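Local coordinates for protein SusD homolog (Bacteroides thetaiotaomicron VPI-5482, PDB 3IHV) that probably binds glycans at the cell surface as a SusD-family outer-membrane protein of a gut bacterium, at residues A[35-40]-A[390-395]; A[41-46]-A[281-286]. All coordinates share one frame; numbering follows the deposited sequence.

Overall arrangement
From the N terminus the chain passes two earlier helices, 7-11 and 17-29, and then the short helix 34-38, whose Tyr37 meets residues 390-395 far downstream; contact 1 thus closes a loop of some 350 residues. Directly afterwards comes helix 40-44, which meets the turn at 281-286 in contact 2, a smaller loop nested wholly inside the first. The two contacts have centres about 8 Å apart and touch: the hydroxyl of Ser42 probably hydrogen-bonds to the carbonyl of Tyr37, and Trp392 packs against the backbone of Ser42. Together they tie two consecutive helices near the N terminus to the strand 392-396 and to the loop between strands 259-263 and 302-304.

Contact 1: residues A[35-40]-A[390-395]; sequences AMYGYY and VNWYFL. With NA (sodium ion), chain F.
The backbones of 35-40 and 390-395 stay well apart, their nearest CA atoms being those of Tyr37 and Trp392 at 7.3 Å, and three aromatic side chains bridge the interval. Segment 35-40 leaves a weakly bonded helix near residue 38, and Tyr39 is the N-cap of the next; segment 390-395 enters a strand at Trp392 and turns a corner at Phe394. Tyr37 carries its side of the contact alone. Its CG sits beside the backbone N and anti to the carbonyl carbon (chi1 -58°), which sends the ring out toward the strand. There CD1 of Tyr37 lies 4.0 Å from CD1 of Trp392, the two side chains crossing at about a right angle. One atom farther round the ring, CE1 of Tyr37 comes within 3.7 Å of CD1 of Phe394. The planes of the Tyr37 and Phe394 rings are inclined at 63°, and the Tyr37 hydroxyl lies over one face of Phe394, with OH 3.7 Å from its CE1. Tyrosine suits this place because its ring packs on aromatics while its buried hydroxyl hydrogen-bonds to Glu130. Just before the strand, Asn391 OD1 binds the sodium ion at 2.5 Å, and three waters, with the carbonyls of Phe265 and Asn389, complete the site; Asn391 ND2 also donates to one water. Strand 392-396 pairs antiparallel with strand 259-263, Phe394 and Leu395 forming a classic beta bulge opposite Ile261. Helix 107-135 packs beside the aromatic group, its Met126 touching both Tyr37 and Phe394, while Trp371 packs on Trp392.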
loop_
_atom_site.group_PDB
_atom_site.type_symbol
_atom_site.label_atom_id
_atom_site.label_comp_id
_atom_site.label_asym_id
_atom_site.label_seq_id
_atom_site.Cartn_x
_atom_site.Cartn_y
_atom_site.Cartn_z
ATOM N N ALA A 35 0.952 8.244 10.805
ATOM C CA ALA A 35 -0.326 8.482 10.154
ATOM C C ALA A 35 -0.310 8.316 8.638
ATOM O O ALA A 35 -1.349 8.388 7.976
ATOM C CB ALA A 35 -0.845 9.908 10.526
HETATM N N MSE A 36 0.881 8.156 8.076
HETATM C CA MSE A 36 1.112 7.866 6.669
HETATM C C MSE A 36 1.551 6.389 6.589
HETATM O O MSE A 36 0.831 5.530 7.105
HETATM C CB MSE A 36 2.140 8.847 6.088
HETATM C CG MSE A 36 1.690 10.285 6.148
HETATM SE SE MSE A 36 0.355 10.726 4.809
HETATM C CE MSE A 36 1.467 10.596 3.196
ATOM N N TYR A 37 2.716 6.069 6.018
ATOM C CA TYR A 37 3.040 4.652 5.775
ATOM C C TYR A 37 3.694 3.925 6.939
ATOM O O TYR A 37 3.943 2.727 6.841
ATOM C CB TYR A 37 3.809 4.509 4.432
ATOM C CG TYR A 37 2.981 5.060 3.290
ATOM C CD1 TYR A 37 1.980 4.305 2.744
ATOM C CD2 TYR A 37 3.156 6.368 2.829
ATOM C CE1 TYR A 37 1.153 4.818 1.747
ATOM C CE2 TYR A 37 2.346 6.882 1.815
ATOM C CZ TYR A 37 1.351 6.120 1.301
ATOM O OH TYR A 37 0.536 6.654 0.325
ATOM N N GLY A 38 3.998 4.628 8.036
ATOM C CA GLY A 38 4.544 3.944 9.185
ATOM C C GLY A 38 3.521 2.983 9.800
ATOM O O GLY A 38 3.913 1.974 10.407
ATOM N N TYR A 39 2.223 3.271 9.604
ATOM C CA TYR A 39 1.146 2.483 10.228
ATOM C C TYR A 39 -0.223 2.645 9.616
ATOM O O TYR A 39 -0.818 1.661 9.172
ATOM C CB TYR A 39 1.136 2.809 11.732
ATOM C CG TYR A 39 0.096 2.137 12.592
ATOM C CD1 TYR A 39 -0.317 0.842 12.354
ATOM C CD2 TYR A 39 -0.334 2.751 13.747
ATOM C CE1 TYR A 39 -1.259 0.218 13.190
ATOM C CE2 TYR A 39 -1.271 2.132 14.592
ATOM C CZ TYR A 39 -1.741 0.884 14.275
ATOM O OH TYR A 39 -2.641 0.292 15.112
ATOM N N TYR A 40 -0.771 3.858 9.534
ATOM C CA TYR A 40 -2.168 3.933 9.107
ATOM C C TYR A 40 -2.429 3.596 7.640
ATOM O O TYR A 40 -3.303 2.785 7.319
ATOM C CB TYR A 40 -2.828 5.282 9.455
ATOM C CG TYR A 40 -2.759 5.744 10.906
ATOM C CD1 TYR A 40 -2.410 4.908 11.941
ATOM C CD2 TYR A 40 -3.169 7.024 11.232
ATOM C CE1 TYR A 40 -2.381 5.380 13.263
ATOM C CE2 TYR A 40 -3.106 7.503 12.494
ATOM C CZ TYR A 40 -2.720 6.683 13.523
ATOM O OH TYR A 40 -2.667 7.160 14.802
ATOM N N VAL A 390 12.088 -1.904 8.906
ATOM C CA VAL A 390 11.536 -2.603 7.757
ATOM C C VAL A 390 10.820 -1.624 6.806
ATOM O O VAL A 390 10.060 -0.754 7.238
ATOM C CB VAL A 390 10.575 -3.750 8.165
ATOM C CG1 VAL A 390 9.934 -4.424 6.932
ATOM C CG2 VAL A 390 11.317 -4.781 9.047
ATOM N N ASN A 391 11.065 -1.773 5.508
ATOM C CA ASN A 391 10.485 -0.867 4.521
ATOM C C ASN A 391 9.090 -1.256 4.063
ATOM O O ASN A 391 8.592 -2.305 4.457
ATOM C CB ASN A 391 11.438 -0.706 3.340
ATOM C CG ASN A 391 12.732 -0.076 3.739
ATOM O OD1 ASN A 391 12.856 0.502 4.827
ATOM N ND2 ASN A 391 13.758 -0.204 2.871
ATOM N N TRP A 392 8.476 -0.379 3.275
ATOM C CA TRP A 392 7.098 -0.577 2.801
ATOM C C TRP A 392 6.921 -0.427 1.296
ATOM O O TRP A 392 7.084 0.670 0.738
ATOM C CB TRP A 392 6.110 0.370 3.513
ATOM C CG TRP A 392 4.709 0.025 3.148
ATOM C CD1 TRP A 392 3.848 0.747 2.378
ATOM C CD2 TRP A 392 4.003 -1.140 3.555
ATOM N NE1 TRP A 392 2.657 0.076 2.241
ATOM C CE2 TRP A 392 2.714 -1.088 2.949
ATOM C CE3 TRP A 392 4.359 -2.266 4.297
ATOM C CZ2 TRP A 392 1.764 -2.084 3.126
ATOM C CZ3 TRP A 392 3.419 -3.253 4.492
ATOM C CH2 TRP A 392 2.128 -3.161 3.905
ATOM N N TYR A 393 6.575 -1.518 0.633
ATOM C CA TYR A 393 6.283 -1.454 -0.789
ATOM C C TYR A 393 4.879 -0.872 -1.019
ATOM O O TYR A 393 3.857 -1.504 -0.685
ATOM C CB TYR A 393 6.278 -2.811 -1.479
ATOM C CG TYR A 393 7.618 -3.508 -1.613
ATOM C CD1 TYR A 393 8.636 -2.964 -2.414
ATOM C CD2 TYR A 393 7.829 -4.730 -1.009
ATOM C CE1 TYR A 393 9.841 -3.616 -2.579
ATOM C CE2 TYR A 393 9.048 -5.408 -1.156
ATOM C CZ TYR A 393 10.040 -4.845 -1.953
ATOM O OH TYR A 393 11.225 -5.511 -2.103
ATOM N N PHE A 394 4.819 0.329 -1.578
ATOM C CA PHE A 394 3.544 0.891 -1.991
ATOM C C PHE A 394 3.172 0.441 -3.426
ATOM O O PHE A 394 1.977 0.255 -3.763
ATOM C CB PHE A 394 3.591 2.426 -1.877
ATOM C CG PHE A 394 2.310 3.120 -2.309
ATOM C CD1 PHE A 394 1.171 3.054 -1.527
ATOM C CD2 PHE A 394 2.294 3.907 -3.445
ATOM C CE1 PHE A 394 0.000 3.709 -1.913
ATOM C CE2 PHE A 394 1.141 4.571 -3.844
ATOM C CZ PHE A 394 -0.012 4.484 -3.068
ATOM N N LEU A 395 4.176 0.329 -4.308
ATOM C CA LEU A 395 3.949 -0.071 -5.693
ATOM C C LEU A 395 5.134 -0.861 -6.251
ATOM O O LEU A 395 6.290 -0.363 -6.259
ATOM C CB LEU A 395 3.727 1.156 -6.608
ATOM C CG LEU A 395 3.238 0.816 -8.033
ATOM C CD1 LEU A 395 1.880 0.124 -7.976
ATOM C CD2 LEU A 395 3.219 2.079 -8.916
HETATM NA NA NA F . 14.908 0.220 6.171
HETATM O O HOH W 1 15.822 1.341 4.267
HETATM O O HOH W 2 14.691 -2.515 5.530
HETATM O O HOH W 3 16.985 -0.512 6.918
#

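Contact 2: residues A[41-46]-A[281-286]; sequences LSILFN and GKWNGV
A type I beta turn, Lys282 to Gly285, in the long loop between strands 259-263 and 302-304, packs against the end of helix 40-44. The contact is buried packing in which Ile43 and Leu44 of the helix meet Trp283 and Asn284 of the turn, with CA atoms of Ile43 and Asn284 7.1 Å apart. Ile43 serves two neighbours with its two branches. Its CG2, anti to the backbone N, presses 3.4 Å from CE3 of Trp283, whereas CG1 and CD1 pass obliquely across the side chain of Asn284, CD1 lying 3.5 Å from Asn284 CG. Isoleucine suits the place, its short and long arms reaching different partners. Leu44 adds a methyl at the far end of the indole, CD1 standing 3.8 Å from CH2 of Trp283. The broad indole can thus receive both aliphatic chains at once, and it also meets the ring of Tyr39. Val302 of the following strand touches Ile43, Trp283 and Asn284 and so adds to the packing. At Asn284, CG is held between the backbone N and the carbonyl carbon (chi1 69°), a torsion that points OD1 back at the backbone N of Gly281. Replaced by alanine, Asn284 would lose its amide, which would probably leave the N-H of Gly281 without this acceptor and open a gap beside Ile43 CD1. Within 41-46, Asn46 ND2 hydrogen-bonds to Leu41 O at 2.9 Å, approaching from above the carbonyl plane, and weakly to Ser42 O. Just ahead of the turn, Gly281 N donates to Asn284 OD1 at 2.8 Å, in the carbonyl plane, with an N-H...O angle of 146°.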
loop_
_atom_site.group_PDB
_atom_site.type_symbol
_atom_site.label_atom_id
_atom_site.label_comp_id
_atom_site.label_asym_id
_atom_site.label_seq_id
_atom_site.Cartn_x
_atom_site.Cartn_y
_atom_site.Cartn_z
ATOM N N LEU A 41 -1.714 4.239 6.734
ATOM C CA LEU A 41 -1.916 3.992 5.310
ATOM C C LEU A 41 -1.301 2.683 4.817
ATOM O O LEU A 41 -1.639 2.242 3.713
ATOM C CB LEU A 41 -1.354 5.137 4.463
ATOM C CG LEU A 41 -2.094 6.470 4.552
ATOM C CD1 LEU A 41 -1.345 7.519 3.664
ATOM C CD2 LEU A 41 -3.581 6.385 4.154
ATOM N N SER A 42 -0.335 2.149 5.573
ATOM C CA SER A 42 0.278 0.876 5.213
ATOM C C SER A 42 -0.546 -0.278 5.754
ATOM O O SER A 42 -0.940 -1.204 4.999
ATOM C CB SER A 42 1.683 0.800 5.746
ATOM O OG SER A 42 1.714 1.139 7.143
ATOM N N ILE A 43 -0.881 -0.200 7.034
ATOM C CA ILE A 43 -1.490 -1.352 7.699
ATOM C C ILE A 43 -2.920 -1.174 8.178
ATOM O O ILE A 43 -3.805 -1.884 7.736
ATOM C CB ILE A 43 -0.612 -1.757 8.937
ATOM C CG1 ILE A 43 0.808 -2.150 8.511
ATOM C CG2 ILE A 43 -1.290 -2.879 9.775
ATOM C CD1 ILE A 43 1.795 -2.248 9.698
ATOM N N LEU A 44 -3.135 -0.178 9.017
ATOM C CA LEU A 44 -4.369 -0.089 9.793
ATOM C C LEU A 44 -5.624 0.140 8.988
ATOM O O LEU A 44 -6.649 -0.444 9.305
ATOM C CB LEU A 44 -4.267 0.993 10.896
ATOM C CG LEU A 44 -5.350 1.055 11.967
ATOM C CD1 LEU A 44 -5.430 -0.261 12.805
ATOM C CD2 LEU A 44 -5.121 2.305 12.863
ATOM N N PHE A 45 -5.545 0.969 7.959
ATOM C CA PHE A 45 -6.736 1.322 7.194
ATOM C C PHE A 45 -7.037 0.343 6.072
ATOM O O PHE A 45 -7.980 0.585 5.306
ATOM C CB PHE A 45 -6.597 2.715 6.562
ATOM C CG PHE A 45 -6.426 3.864 7.547
ATOM C CD1 PHE A 45 -6.624 3.729 8.928
ATOM C CD2 PHE A 45 -6.239 5.147 7.047
ATOM C CE1 PHE A 45 -6.502 4.835 9.762
ATOM C CE2 PHE A 45 -6.137 6.226 7.904
ATOM C CZ PHE A 45 -6.262 6.047 9.258
ATOM N N ASN A 46 -6.286 -0.752 5.983
ATOM C CA ASN A 46 -6.402 -1.691 4.875
ATOM C C ASN A 46 -6.896 -3.060 5.299
ATOM O O ASN A 46 -6.783 -4.010 4.538
ATOM C CB ASN A 46 -5.021 -1.815 4.239
ATOM C CG ASN A 46 -4.542 -0.489 3.672
ATOM O OD1 ASN A 46 -5.332 0.244 3.121
ATOM N ND2 ASN A 46 -3.240 -0.189 3.795
ATOM N N GLY A 281 6.504 -5.172 9.916
ATOM C CA GLY A 281 7.099 -6.343 10.568
ATOM C C GLY A 281 6.838 -6.390 12.081
ATOM O O GLY A 281 7.237 -7.336 12.760
ATOM N N LYS A 282 6.154 -5.373 12.619
ATOM C CA LYS A 282 5.839 -5.325 14.036
ATOM C C LYS A 282 4.348 -5.561 14.191
ATOM O O LYS A 282 3.925 -6.661 14.530
ATOM C CB LYS A 282 6.291 -3.976 14.641
ATOM C CG LYS A 282 7.783 -3.646 14.352
ATOM C CD LYS A 282 8.739 -4.708 14.831
ATOM C CE LYS A 282 8.908 -4.715 16.328
ATOM N NZ LYS A 282 10.006 -5.590 16.993
ATOM N N TRP A 283 3.541 -4.559 13.857
ATOM C CA TRP A 283 2.107 -4.675 13.984
ATOM C C TRP A 283 1.539 -5.685 12.972
ATOM O O TRP A 283 0.537 -6.364 13.234
ATOM C CB TRP A 283 1.474 -3.299 13.763
ATOM C CG TRP A 283 0.225 -3.050 14.543
ATOM C CD1 TRP A 283 0.151 -2.462 15.767
ATOM C CD2 TRP A 283 -1.133 -3.320 14.144
ATOM N NE1 TRP A 283 -1.156 -2.353 16.164
ATOM C CE2 TRP A 283 -1.967 -2.858 15.180
ATOM C CE3 TRP A 283 -1.716 -3.899 13.023
ATOM C CZ2 TRP A 283 -3.356 -2.983 15.130
ATOM C CZ3 TRP A 283 -3.080 -4.005 12.976
ATOM C CH2 TRP A 283 -3.886 -3.535 14.020
ATOM N N ASN A 284 2.200 -5.805 11.826
ATOM C CA ASN A 284 1.783 -6.771 10.810
ATOM C C ASN A 284 2.851 -7.842 10.617
ATOM O O ASN A 284 2.980 -8.431 9.547
ATOM C CB ASN A 284 1.468 -6.077 9.498
ATOM C CG ASN A 284 2.700 -5.502 8.829
ATOM O OD1 ASN A 284 3.753 -5.308 9.495
ATOM N ND2 ASN A 284 2.594 -5.210 7.549
ATOM N N GLY A 285 3.631 -8.082 11.654
ATOM C CA GLY A 285 4.678 -9.072 11.574
ATOM C C GLY A 285 4.219 -10.483 11.888
ATOM O O GLY A 285 3.017 -10.772 11.970
ATOM N N VAL A 286 5.209 -11.342 12.119
ATOM C CA VAL A 286 4.979 -12.685 12.608
ATOM C C VAL A 286 4.987 -12.535 14.113
ATOM O O VAL A 286 5.835 -11.814 14.645
ATOM C CB VAL A 286 6.086 -13.646 12.138
ATOM C CG1 VAL A 286 5.965 -14.985 12.862
ATOM C CG2 VAL A 286 5.978 -13.834 10.626
#